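Epidermin decarboxylase (Staphylococcus epidermidis, PDB 1G63) catalyses the FMN-dependent oxidative decarboxylation of the C-terminal cysteine residue of the epidermin precursor, removing two reducing equivalents and forming a carbon-carbon double bond. Local coordinates at residues B[32-37]-B[51-56]; B[78-83]-B[111-116]; B[86-91]-B[124-129]. All coordinates share one frame; numbering follows the deposited sequence.

The three contacts follow the Rossmann-like core from one edge of its parallel sheet to the helices on one face. Contact 1 (32-37 with 51-56) and contact 2 (78-83 with 111-116) reach the same sheet with centres about 16 Å apart, and do not touch. Contact 3 (86-91 with 124-129) lies about 12 Å from contact 2, centre to centre, and about 25 Å from contact 1. Contacts 2 and 3 meet directly, with Met116 SD 3.5 Å from Leu126 CD2. All three reach one FMN: Ser37, Ser83 and Thr86 approach its phosphate, while Asn115 meets its isoalloxazine ring. None contains the active-site residue His67.

Contact 1: B[32-37]-B[51-56]; sequences VNILFS and LFCDNL. With FMN (flavin mononucleotide), chain N.
Asp54 grips Val32 at two points. Its carboxylate OD2 accepts Val32 N at 2.9 Å, met on the anti side and 20° out of the carboxylate plane, while Asp54 N gives a longer bond of 3.3 Å to Val32 O. One torsion brings these groups together: with CG beside the backbone N (chi1 -68°), the carboxylate and the amide of Asp54 face the same residue. OD1 is engaged as well, in a salt bridge to Lys26.

Farther along, Ile34 N bonds to Asn55 O at 3.0 Å, the donor lying almost in line with the carbonyl. Ile34 O receives a CA-H...O contact from Leu56 CA, and Ile34 also pairs through its backbone with Tyr57, which makes this a parallel bridge. Asn33 OD1 is satisfied by a hydrogen bond with His74 NE2, which suits a polar amide to this buried place.

Apolar contacts complete the join. Ile34 CG2 lies 3.5 Å from Cys53 SG and 3.7 Å from Leu56 CD1, and that leucine methyl also meets the edge of the Phe36 ring. Ile22 of helix 18-25 covers Ile34 and Cys53. Beyond the strand end, Ser37 OG donates to FMN O2P. The chemistry implies that one carboxylate bond, its charge probably offset by Lys26, and one longer backbone bond fasten the loop to strand 32-36 next to the Ile34-Leu56 bridge.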
loop_
_atom_site.group_PDB
_atom_site.type_symbol
_atom_site.label_atom_id
_atom_site.label_comp_id
_atom_site.label_asym_id
_atom_site.label_seq_id
_atom_site.Cartn_x
_atom_site.Cartn_y
_atom_site.Cartn_z
ATOM N N VAL B 32 -27.779 -3.549 25.449
ATOM C CA VAL B 32 -26.941 -2.375 25.608
ATOM C C VAL B 32 -25.953 -2.456 24.454
ATOM O O VAL B 32 -25.054 -3.296 24.433
ATOM C CB VAL B 32 -26.221 -2.354 26.965
ATOM C CG1 VAL B 32 -25.625 -3.696 27.243
ATOM C CG2 VAL B 32 -25.140 -1.278 26.964
ATOM N N ASN B 33 -26.169 -1.595 23.468
ATOM C CA ASN B 33 -25.340 -1.547 22.276
ATOM C C ASN B 33 -24.444 -0.313 22.323
ATOM O O ASN B 33 -24.656 0.588 23.136
ATOM C CB ASN B 33 -26.237 -1.532 21.042
ATOM C CG ASN B 33 -27.196 -2.714 21.010
ATOM O OD1 ASN B 33 -28.380 -2.555 20.747
ATOM N ND2 ASN B 33 -26.682 -3.901 21.272
ATOM N N ILE B 34 -23.445 -0.260 21.451
ATOM C CA ILE B 34 -22.539 0.872 21.479
ATOM C C ILE B 34 -22.127 1.403 20.101
ATOM O O ILE B 34 -22.081 0.670 19.112
ATOM C CB ILE B 34 -21.304 0.502 22.329
ATOM C CG1 ILE B 34 -20.486 1.753 22.643
ATOM C CG2 ILE B 34 -20.501 -0.567 21.622
ATOM C CD1 ILE B 34 -19.603 1.605 23.862
ATOM N N LEU B 35 -21.845 2.700 20.057
ATOM C CA LEU B 35 -21.455 3.394 18.835
ATOM C C LEU B 35 -20.363 4.399 19.236
ATOM O O LEU B 35 -20.543 5.162 20.176
ATOM C CB LEU B 35 -22.682 4.125 18.268
ATOM C CG LEU B 35 -22.675 4.695 16.848
ATOM C CD1 LEU B 35 -24.005 5.397 16.582
ATOM C CD2 LEU B 35 -21.529 5.668 16.684
ATOM N N PHE B 36 -19.234 4.395 18.533
ATOM C CA PHE B 36 -18.129 5.302 18.864
ATOM C C PHE B 36 -17.914 6.435 17.870
ATOM O O PHE B 36 -18.308 6.356 16.707
ATOM C CB PHE B 36 -16.805 4.531 18.973
ATOM C CG PHE B 36 -16.746 3.551 20.118
ATOM C CD1 PHE B 36 -17.221 2.254 19.966
ATOM C CD2 PHE B 36 -16.202 3.928 21.349
ATOM C CE1 PHE B 36 -17.154 1.331 21.024
ATOM C CE2 PHE B 36 -16.130 3.020 22.408
ATOM C CZ PHE B 36 -16.605 1.718 22.247
ATOM N N SER B 37 -17.282 7.501 18.345
ATOM C CA SER B 37 -16.956 8.624 17.485
ATOM C C SER B 37 -15.617 8.240 16.841
ATOM O O SER B 37 -14.817 7.520 17.433
ATOM C CB SER B 37 -16.791 9.902 18.307
ATOM O OG SER B 37 -15.588 9.894 19.055
ATOM N N LEU B 51 -17.348 -8.024 22.753
ATOM C CA LEU B 51 -17.373 -9.080 23.757
ATOM C C LEU B 51 -18.278 -8.774 24.948
ATOM O O LEU B 51 -18.613 -9.665 25.720
ATOM C CB LEU B 51 -15.951 -9.354 24.255
ATOM C CG LEU B 51 -14.968 -9.800 23.171
ATOM C CD1 LEU B 51 -13.562 -9.789 23.729
ATOM C CD2 LEU B 51 -15.345 -11.179 22.659
ATOM N N PHE B 52 -18.675 -7.516 25.099
ATOM C CA PHE B 52 -19.532 -7.131 26.210
ATOM C C PHE B 52 -20.882 -6.613 25.749
ATOM O O PHE B 52 -21.883 -6.817 26.419
ATOM C CB PHE B 52 -18.855 -6.061 27.068
ATOM C CG PHE B 52 -17.464 -6.414 27.501
ATOM C CD1 PHE B 52 -16.380 -6.202 26.652
ATOM C CD2 PHE B 52 -17.237 -6.971 28.750
ATOM C CE1 PHE B 52 -15.085 -6.542 27.043
ATOM C CE2 PHE B 52 -15.943 -7.318 29.153
ATOM C CZ PHE B 52 -14.867 -7.102 28.295
ATOM N N CYS B 53 -20.903 -5.946 24.602
ATOM C CA CYS B 53 -22.132 -5.390 24.048
ATOM C C CYS B 53 -22.901 -6.370 23.179
ATOM O O CYS B 53 -22.334 -7.315 22.630
ATOM C CB CYS B 53 -21.821 -4.135 23.220
ATOM S SG CYS B 53 -21.463 -2.667 24.226
ATOM N N ASP B 54 -24.200 -6.131 23.058
ATOM C CA ASP B 54 -25.048 -6.970 22.231
ATOM C C ASP B 54 -24.740 -6.663 20.767
ATOM O O ASP B 54 -24.676 -7.565 19.934
ATOM C CB ASP B 54 -26.520 -6.691 22.544
ATOM C CG ASP B 54 -26.917 -7.158 23.933
ATOM O OD1 ASP B 54 -27.128 -8.374 24.118
ATOM O OD2 ASP B 54 -27.006 -6.314 24.846
ATOM N N ASN B 55 -24.541 -5.385 20.463
ATOM C CA ASN B 55 -24.225 -4.964 19.107
ATOM C C ASN B 55 -23.322 -3.741 19.077
ATOM O O ASN B 55 -23.455 -2.832 19.898
ATOM C CB ASN B 55 -25.490 -4.628 18.317
ATOM C CG ASN B 55 -26.476 -5.759 18.281
ATOM O OD1 ASN B 55 -27.284 -5.916 19.192
ATOM N ND2 ASN B 55 -26.417 -6.563 17.227
ATOM N N LEU B 56 -22.404 -3.730 18.116
ATOM C CA LEU B 56 -21.488 -2.617 17.926
ATOM C C LEU B 56 -21.762 -2.019 16.548
ATOM O O LEU B 56 -21.678 -2.721 15.542
ATOM C CB LEU B 56 -20.034 -3.093 17.985
ATOM C CG LEU B 56 -18.976 -2.110 17.453
ATOM C CD1 LEU B 56 -18.940 -0.843 18.288
ATOM C CD2 LEU B 56 -17.624 -2.787 17.467
HETATM N N1 FMN N . -12.112 16.022 25.326
HETATM C C2 FMN N . -13.142 16.033 26.229
HETATM O O2 FMN N . -14.166 16.629 26.064
HETATM N N3 FMN N . -12.996 15.294 27.451
HETATM C C4 FMN N . -11.907 14.573 27.802
HETATM O O4 FMN N . -11.867 13.992 28.898
HETATM C C4A FMN N . -10.791 14.585 26.848
HETATM N N5 FMN N . -9.694 13.872 27.075
HETATM C C5A FMN N . -8.747 13.759 26.096
HETATM C C6 FMN N . -7.588 12.891 26.297
HETATM C C7 FMN N . -6.540 12.836 25.424
HETATM C C7M FMN N . -5.346 11.901 25.667
HETATM C C8 FMN N . -6.676 13.488 24.105
HETATM C C8M FMN N . -5.610 13.348 23.045
HETATM C C9 FMN N . -7.758 14.340 23.909
HETATM C C9A FMN N . -8.797 14.505 24.846
HETATM N N10 FMN N . -9.939 15.349 24.681
HETATM C C10 FMN N . -10.994 15.344 25.584
HETATM C "C1'" FMN N . -10.093 16.122 23.438
HETATM C "C2'" FMN N . -10.980 15.329 22.447
HETATM O "O2'" FMN N . -10.493 14.026 22.122
HETATM C "C3'" FMN N . -11.147 16.119 21.150
HETATM O "O3'" FMN N . -11.836 17.380 21.438
HETATM C "C4'" FMN N . -11.890 15.404 20.032
HETATM O "O4'" FMN N . -11.824 16.158 18.795
HETATM C "C5'" FMN N . -13.341 15.075 20.347
HETATM O "O5'" FMN N . -13.925 14.292 19.285
HETATM P P FMN N . -15.298 13.510 19.432
HETATM O O1P FMN N . -16.335 14.514 19.829
HETATM O O2P FMN N . -15.100 12.422 20.417
HETATM O O3P FMN N . -15.560 12.927 17.997
#

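Contact 2: B[78-83]-B[111-116]; sequences LVLPAS and FIFPNM. With FMN (flavin mononucleotide), chain N.
Ala82 O is approached by two groups from across the contact: Asn115 N donates to it at 2.9 Å, and Pro114 CA adds a CA-H...O contact at 3.5 Å. The same alanine uses its own N to reach Phe113 O, a bond that comes 40° above the carbonyl plane. Farther back, Val79 N to Phe111 O and Phe113 N to Val79 O form a regular parallel ladder. Between the two sets the register slips by one residue, a beta bulge on the 78-83 side, where a cis peptide bond precedes Pro81 and the chain turns a corner.

Small size suits Ala82, whose CB fits against Ile112 CG2 at 3.5 Å. Phe113 is flanked by leucines: Leu78 CG comes to the ring edge at CE1 (3.9 Å), and Leu80 CD1 touches CB. Val168 and Val172 of helix 165-172 also pack on this ring.

Past the ladder both segments reach FMN. FMN N3 donates to Asn115 O at 2.8 Å, nearly straight at 168°. Ser83 OG, set between its backbone N and carbonyl carbon (chi1 61°), donates to FMN O1P at 2.9 Å and also accepts Thr86 N as the N-cap of helix 84-91. Cofactor binding by loops at the carboxyl ends of adjacent parallel strands, with the phosphate beside a helix N-terminus, is typical of a Rossmann-like flavoprotein fold.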
loop_
_atom_site.group_PDB
_atom_site.type_symbol
_atom_site.label_atom_id
_atom_site.label_comp_id
_atom_site.label_asym_id
_atom_site.label_seq_id
_atom_site.Cartn_x
_atom_site.Cartn_y
_atom_site.Cartn_z
ATOM N N LEU B 78 -27.569 7.245 25.385
ATOM C CA LEU B 78 -26.656 7.952 26.265
ATOM C C LEU B 78 -25.380 8.319 25.531
ATOM O O LEU B 78 -24.855 7.533 24.745
ATOM C CB LEU B 78 -26.262 7.073 27.463
ATOM C CG LEU B 78 -27.250 6.693 28.566
ATOM C CD1 LEU B 78 -28.510 6.064 27.986
ATOM C CD2 LEU B 78 -26.556 5.740 29.514
ATOM N N VAL B 79 -24.883 9.520 25.772
ATOM C CA VAL B 79 -23.623 9.911 25.185
ATOM C C VAL B 79 -22.729 9.886 26.426
ATOM O O VAL B 79 -22.745 10.793 27.262
ATOM C CB VAL B 79 -23.702 11.298 24.517
ATOM C CG1 VAL B 79 -24.276 12.290 25.466
ATOM C CG2 VAL B 79 -22.315 11.729 24.046
ATOM N N LEU B 80 -21.976 8.798 26.543
ATOM C CA LEU B 80 -21.129 8.545 27.694
ATOM C C LEU B 80 -19.823 7.856 27.290
ATOM O O LEU B 80 -19.847 6.759 26.748
ATOM C CB LEU B 80 -21.911 7.651 28.669
ATOM C CG LEU B 80 -21.265 7.025 29.901
ATOM C CD1 LEU B 80 -20.971 8.085 30.942
ATOM C CD2 LEU B 80 -22.209 5.979 30.468
ATOM N N PRO B 81 -18.670 8.517 27.500
ATOM C CA PRO B 81 -18.533 9.860 28.080
ATOM C C PRO B 81 -18.872 10.852 26.978
ATOM O O PRO B 81 -18.758 10.523 25.794
ATOM C CB PRO B 81 -17.050 9.953 28.450
ATOM C CG PRO B 81 -16.524 8.549 28.296
ATOM C CD PRO B 81 -17.348 7.946 27.213
ATOM N N ALA B 82 -19.285 12.053 27.362
ATOM C CA ALA B 82 -19.626 13.078 26.389
ATOM C C ALA B 82 -18.559 14.168 26.387
ATOM O O ALA B 82 -18.335 14.838 27.398
ATOM C CB ALA B 82 -20.980 13.669 26.713
ATOM N N SER B 83 -17.904 14.336 25.244
ATOM C CA SER B 83 -16.854 15.344 25.085
ATOM C C SER B 83 -17.455 16.724 24.843
ATOM O O SER B 83 -18.603 16.846 24.410
ATOM C CB SER B 83 -15.961 14.982 23.897
ATOM O OG SER B 83 -16.721 14.958 22.693
ATOM N N PHE B 111 -29.552 11.385 26.532
ATOM C CA PHE B 111 -29.042 11.662 27.876
ATOM C C PHE B 111 -27.528 11.901 27.780
ATOM O O PHE B 111 -26.763 11.008 27.413
ATOM C CB PHE B 111 -29.313 10.486 28.820
ATOM C CG PHE B 111 -30.776 10.173 29.005
ATOM C CD1 PHE B 111 -31.477 9.454 28.035
ATOM C CD2 PHE B 111 -31.453 10.606 30.143
ATOM C CE1 PHE B 111 -32.826 9.169 28.194
ATOM C CE2 PHE B 111 -32.809 10.327 30.314
ATOM C CZ PHE B 111 -33.497 9.605 29.334
ATOM N N ILE B 112 -27.100 13.110 28.120
ATOM C CA ILE B 112 -25.693 13.472 28.037
ATOM C C ILE B 112 -24.923 13.497 29.360
ATOM O O ILE B 112 -25.342 14.142 30.318
ATOM C CB ILE B 112 -25.552 14.850 27.358
ATOM C CG1 ILE B 112 -26.169 14.794 25.958
ATOM C CG2 ILE B 112 -24.088 15.269 27.316
ATOM C CD1 ILE B 112 -26.164 16.116 25.234
ATOM N N PHE B 113 -23.791 12.795 29.401
ATOM C CA PHE B 113 -22.943 12.763 30.598
ATOM C C PHE B 113 -21.585 13.402 30.289
ATOM O O PHE B 113 -20.640 12.730 29.887
ATOM C CB PHE B 113 -22.733 11.329 31.088
ATOM C CG PHE B 113 -23.987 10.661 31.546
ATOM C CD1 PHE B 113 -24.812 9.994 30.639
ATOM C CD2 PHE B 113 -24.366 10.715 32.884
ATOM C CE1 PHE B 113 -25.995 9.391 31.063
ATOM C CE2 PHE B 113 -25.545 10.117 33.316
ATOM C CZ PHE B 113 -26.361 9.452 32.405
ATOM N N PRO B 114 -21.478 14.718 30.481
ATOM C CA PRO B 114 -20.235 15.444 30.214
ATOM C C PRO B 114 -19.022 14.926 30.976
ATOM O O PRO B 114 -19.124 14.552 32.146
ATOM C CB PRO B 114 -20.573 16.878 30.624
ATOM C CG PRO B 114 -22.050 16.965 30.407
ATOM C CD PRO B 114 -22.534 15.638 30.939
ATOM N N ASN B 115 -17.878 14.896 30.295
ATOM C CA ASN B 115 -16.620 14.494 30.912
ATOM C C ASN B 115 -15.477 15.222 30.224
ATOM O O ASN B 115 -15.253 15.061 29.023
ATOM C CB ASN B 115 -16.383 12.993 30.828
ATOM C CG ASN B 115 -15.123 12.571 31.576
ATOM O OD1 ASN B 115 -14.111 12.227 30.970
ATOM N ND2 ASN B 115 -15.179 12.621 32.909
ATOM N N MET B 116 -14.757 16.024 30.998
ATOM C CA MET B 116 -13.654 16.805 30.476
ATOM C C MET B 116 -12.943 17.449 31.652
ATOM O O MET B 116 -13.448 17.433 32.772
ATOM C CB MET B 116 -14.192 17.903 29.560
ATOM C CG MET B 116 -15.149 18.857 30.278
ATOM S SD MET B 116 -16.042 19.997 29.202
ATOM C CE MET B 116 -17.409 18.940 28.652
HETATM N N1 FMN N . -12.112 16.022 25.326
HETATM C C2 FMN N . -13.142 16.033 26.229
HETATM O O2 FMN N . -14.166 16.629 26.064
HETATM N N3 FMN N . -12.996 15.294 27.451
HETATM C C4 FMN N . -11.907 14.573 27.802
HETATM O O4 FMN N . -11.867 13.992 28.898
HETATM C C4A FMN N . -10.791 14.585 26.848
HETATM N N5 FMN N . -9.694 13.872 27.075
HETATM C C5A FMN N . -8.747 13.759 26.096
HETATM C C6 FMN N . -7.588 12.891 26.297
HETATM C C7 FMN N . -6.540 12.836 25.424
HETATM C C7M FMN N . -5.346 11.901 25.667
HETATM C C8 FMN N . -6.676 13.488 24.105
HETATM C C8M FMN N . -5.610 13.348 23.045
HETATM C C9 FMN N . -7.758 14.340 23.909
HETATM C C9A FMN N . -8.797 14.505 24.846
HETATM N N10 FMN N . -9.939 15.349 24.681
HETATM C C10 FMN N . -10.994 15.344 25.584
HETATM C "C1'" FMN N . -10.093 16.122 23.438
HETATM C "C2'" FMN N . -10.980 15.329 22.447
HETATM O "O2'" FMN N . -10.493 14.026 22.122
HETATM C "C3'" FMN N . -11.147 16.119 21.150
HETATM O "O3'" FMN N . -11.836 17.380 21.438
HETATM C "C4'" FMN N . -11.890 15.404 20.032
HETATM O "O4'" FMN N . -11.824 16.158 18.795
HETATM C "C5'" FMN N . -13.341 15.075 20.347
HETATM O "O5'" FMN N . -13.925 14.292 19.285
HETATM P P FMN N . -15.298 13.510 19.432
HETATM O O1P FMN N . -16.335 14.514 19.829
HETATM O O2P FMN N . -15.100 12.422 20.417
HETATM O O3P FMN N . -15.560 12.927 17.997
#

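Contact 3: B[86-91]-B[124-129]; sequences TINKIA and PFLQKN. With FMN (flavin mononucleotide), chain N.
Ala91 and Asn129 meet where the two backbones come closest, with CB to CB at 3.5 Å and CA to CA at 5.6 Å. The small methyl of Ala91 lies flush on Asn129, so the backbones approach closely here. One turn earlier, Asn88 crosses Leu126 at about a right angle, bringing ND2 to 3.3 Å from the leucine methyl CD1. That methyl is carried there by a CG anti to the backbone N (chi1 164°), and it also touches Ile87 CG2 at 3.8 Å. Asn88 meets Asn129 too, their amide planes turned 66° apart. Both side chains are buried, and they also pack on a neighbouring subunit, Asn88 on its Gly93 and Asn129 on its Asn92.

The short axes approach to 9.3 Å and cross at 51°, running broadly in the same direction. This belongs to the layered alpha/beta architecture of the Rossmann-like fold: helix 84-91 follows strand 76-82, helix 124-134 precedes strand 139-140, and both pack on Ile112 of the intervening strand 110-114, through Ile87 and Leu133.

Toward the start of each segment the pairing thins out. Phe125 directs its ring away from helix 86-91 and packs on Ala91 of a neighbouring subunit, placing the ring at a subunit interface of the dodecamer. Lys128 carries its long chain away from the other helix into an exposed position, as befits a charged residue. On the far side of helix 86-91, Lys89 forms a salt bridge with Asp96, and Thr86 OG1 lies 2.7 Å from FMN O1P.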
loop_
_atom_site.group_PDB
_atom_site.type_symbol
_atom_site.label_atom_id
_atom_site.label_comp_id
_atom_site.label_asym_id
_atom_site.label_seq_id
_atom_site.Cartn_x
_atom_site.Cartn_y
_atom_site.Cartn_z
ATOM N N THR B 86 -18.518 17.027 21.070
ATOM C CA THR B 86 -19.776 16.432 20.663
ATOM C C THR B 86 -20.973 17.161 21.271
ATOM O O THR B 86 -22.002 17.326 20.615
ATOM C CB THR B 86 -19.825 14.932 21.024
ATOM O OG1 THR B 86 -18.971 14.215 20.124
ATOM C CG2 THR B 86 -21.235 14.386 20.908
ATOM N N ILE B 87 -20.836 17.604 22.516
ATOM C CA ILE B 87 -21.909 18.334 23.165
ATOM C C ILE B 87 -22.205 19.580 22.325
ATOM O O ILE B 87 -23.347 19.846 21.975
ATOM C CB ILE B 87 -21.505 18.763 24.593
ATOM C CG1 ILE B 87 -21.449 17.544 25.514
ATOM C CG2 ILE B 87 -22.490 19.798 25.137
ATOM C CD1 ILE B 87 -20.889 17.848 26.906
ATOM N N ASN B 88 -21.159 20.318 21.972
ATOM C CA ASN B 88 -21.325 21.530 21.182
ATOM C C ASN B 88 -21.844 21.268 19.765
ATOM O O ASN B 88 -22.562 22.087 19.201
ATOM C CB ASN B 88 -20.009 22.304 21.168
ATOM C CG ASN B 88 -19.632 22.826 22.549
ATOM O OD1 ASN B 88 -18.459 23.077 22.842
ATOM N ND2 ASN B 88 -20.630 23.003 23.402
ATOM N N LYS B 89 -21.480 20.131 19.184
ATOM C CA LYS B 89 -21.974 19.789 17.853
ATOM C C LYS B 89 -23.476 19.493 17.937
ATOM O O LYS B 89 -24.262 19.978 17.135
ATOM C CB LYS B 89 -21.256 18.551 17.309
ATOM C CG LYS B 89 -19.881 18.802 16.719
ATOM C CD LYS B 89 -19.329 17.501 16.169
ATOM C CE LYS B 89 -18.109 17.716 15.292
ATOM N NZ LYS B 89 -17.655 16.418 14.744
ATOM N N ILE B 90 -23.865 18.681 18.912
ATOM C CA ILE B 90 -25.267 18.337 19.072
ATOM C C ILE B 90 -26.108 19.594 19.281
ATOM O O ILE B 90 -27.162 19.750 18.673
ATOM C CB ILE B 90 -25.472 17.390 20.263
ATOM C CG1 ILE B 90 -24.725 16.083 20.004
ATOM C CG2 ILE B 90 -26.961 17.143 20.484
ATOM C CD1 ILE B 90 -24.764 15.100 21.156
ATOM N N ALA B 91 -25.626 20.490 20.136
ATOM C CA ALA B 91 -26.323 21.737 20.420
ATOM C C ALA B 91 -26.544 22.569 19.149
ATOM O O ALA B 91 -27.539 23.290 19.049
ATOM C CB ALA B 91 -25.534 22.551 21.443
ATOM N N PRO B 124 -17.314 29.478 27.981
ATOM C CA PRO B 124 -18.564 30.221 27.779
ATOM C C PRO B 124 -19.453 29.650 26.689
ATOM O O PRO B 124 -20.666 29.552 26.849
ATOM C CB PRO B 124 -18.083 31.631 27.419
ATOM C CG PRO B 124 -16.716 31.704 28.010
ATOM C CD PRO B 124 -16.154 30.347 27.721
ATOM N N PHE B 125 -18.834 29.283 25.574
ATOM C CA PHE B 125 -19.556 28.746 24.431
ATOM C C PHE B 125 -20.116 27.366 24.732
ATOM O O PHE B 125 -21.222 27.042 24.308
ATOM C CB PHE B 125 -18.634 28.738 23.217
ATOM C CG PHE B 125 -17.813 30.002 23.085
ATOM C CD1 PHE B 125 -16.438 29.992 23.329
ATOM C CD2 PHE B 125 -18.430 31.216 22.793
ATOM C CE1 PHE B 125 -15.692 31.181 23.286
ATOM C CE2 PHE B 125 -17.693 32.408 22.750
ATOM C CZ PHE B 125 -16.321 32.390 22.998
ATOM N N LEU B 126 -19.367 26.561 25.476
ATOM C CA LEU B 126 -19.840 25.236 25.846
ATOM C C LEU B 126 -21.067 25.410 26.740
ATOM O O LEU B 126 -22.132 24.855 26.471
ATOM C CB LEU B 126 -18.758 24.456 26.611
ATOM C CG LEU B 126 -19.227 23.210 27.381
ATOM C CD1 LEU B 126 -19.727 22.148 26.426
ATOM C CD2 LEU B 126 -18.081 22.667 28.210
ATOM N N GLN B 127 -20.909 26.206 27.795
ATOM C CA GLN B 127 -21.990 26.444 28.744
ATOM C C GLN B 127 -23.244 26.992 28.092
ATOM O O GLN B 127 -24.353 26.589 28.431
ATOM C CB GLN B 127 -21.517 27.376 29.864
ATOM C CG GLN B 127 -20.574 26.700 30.851
ATOM C CD GLN B 127 -21.126 25.366 31.336
ATOM O OE1 GLN B 127 -22.311 25.259 31.665
ATOM N NE2 GLN B 127 -20.272 24.344 31.387
ATOM N N LYS B 128 -23.069 27.900 27.144
ATOM C CA LYS B 128 -24.197 28.490 26.444
ATOM C C LYS B 128 -24.942 27.393 25.686
ATOM O O LYS B 128 -26.172 27.401 25.607
ATOM C CB LYS B 128 -23.692 29.572 25.492
ATOM C CG LYS B 128 -24.771 30.359 24.794
ATOM C CD LYS B 128 -24.270 31.745 24.399
ATOM C CE LYS B 128 -23.985 32.604 25.640
ATOM N NZ LYS B 128 -23.601 34.013 25.301
ATOM N N ASN B 129 -24.188 26.437 25.150
ATOM C CA ASN B 129 -24.767 25.321 24.404
ATOM C C ASN B 129 -25.464 24.332 25.338
ATOM O O ASN B 129 -26.482 23.726 24.976
ATOM C CB ASN B 129 -23.674 24.600 23.607
ATOM C CG ASN B 129 -23.266 25.355 22.357
ATOM O OD1 ASN B 129 -22.199 25.110 21.799
ATOM N ND2 ASN B 129 -24.115 26.270 21.906
HETATM N N1 FMN N . -12.112 16.022 25.326
HETATM C C2 FMN N . -13.142 16.033 26.229
HETATM O O2 FMN N . -14.166 16.629 26.064
HETATM N N3 FMN N . -12.996 15.294 27.451
HETATM C C4 FMN N . -11.907 14.573 27.802
HETATM O O4 FMN N . -11.867 13.992 28.898
HETATM C C4A FMN N . -10.791 14.585 26.848
HETATM N N5 FMN N . -9.694 13.872 27.075
HETATM C C5A FMN N . -8.747 13.759 26.096
HETATM C C6 FMN N . -7.588 12.891 26.297
HETATM C C7 FMN N . -6.540 12.836 25.424
HETATM C C7M FMN N . -5.346 11.901 25.667
HETATM C C8 FMN N . -6.676 13.488 24.105
HETATM C C8M FMN N . -5.610 13.348 23.045
HETATM C C9 FMN N . -7.758 14.340 23.909
HETATM C C9A FMN N . -8.797 14.505 24.846
HETATM N N10 FMN N . -9.939 15.349 24.681
HETATM C C10 FMN N . -10.994 15.344 25.584
HETATM C "C1'" FMN N . -10.093 16.122 23.438
HETATM C "C2'" FMN N . -10.980 15.329 22.447
HETATM O "O2'" FMN N . -10.493 14.026 22.122
HETATM C "C3'" FMN N . -11.147 16.119 21.150
HETATM O "O3'" FMN N . -11.836 17.380 21.438
HETATM C "C4'" FMN N . -11.890 15.404 20.032
HETATM O "O4'" FMN N . -11.824 16.158 18.795
HETATM C "C5'" FMN N . -13.341 15.075 20.347
HETATM O "O5'" FMN N . -13.925 14.292 19.285
HETATM P P FMN N . -15.298 13.510 19.432
HETATM O O1P FMN N . -16.335 14.514 19.829
HETATM O O2P FMN N . -15.100 12.422 20.417
HETATM O O3P FMN N . -15.560 12.927 17.997
#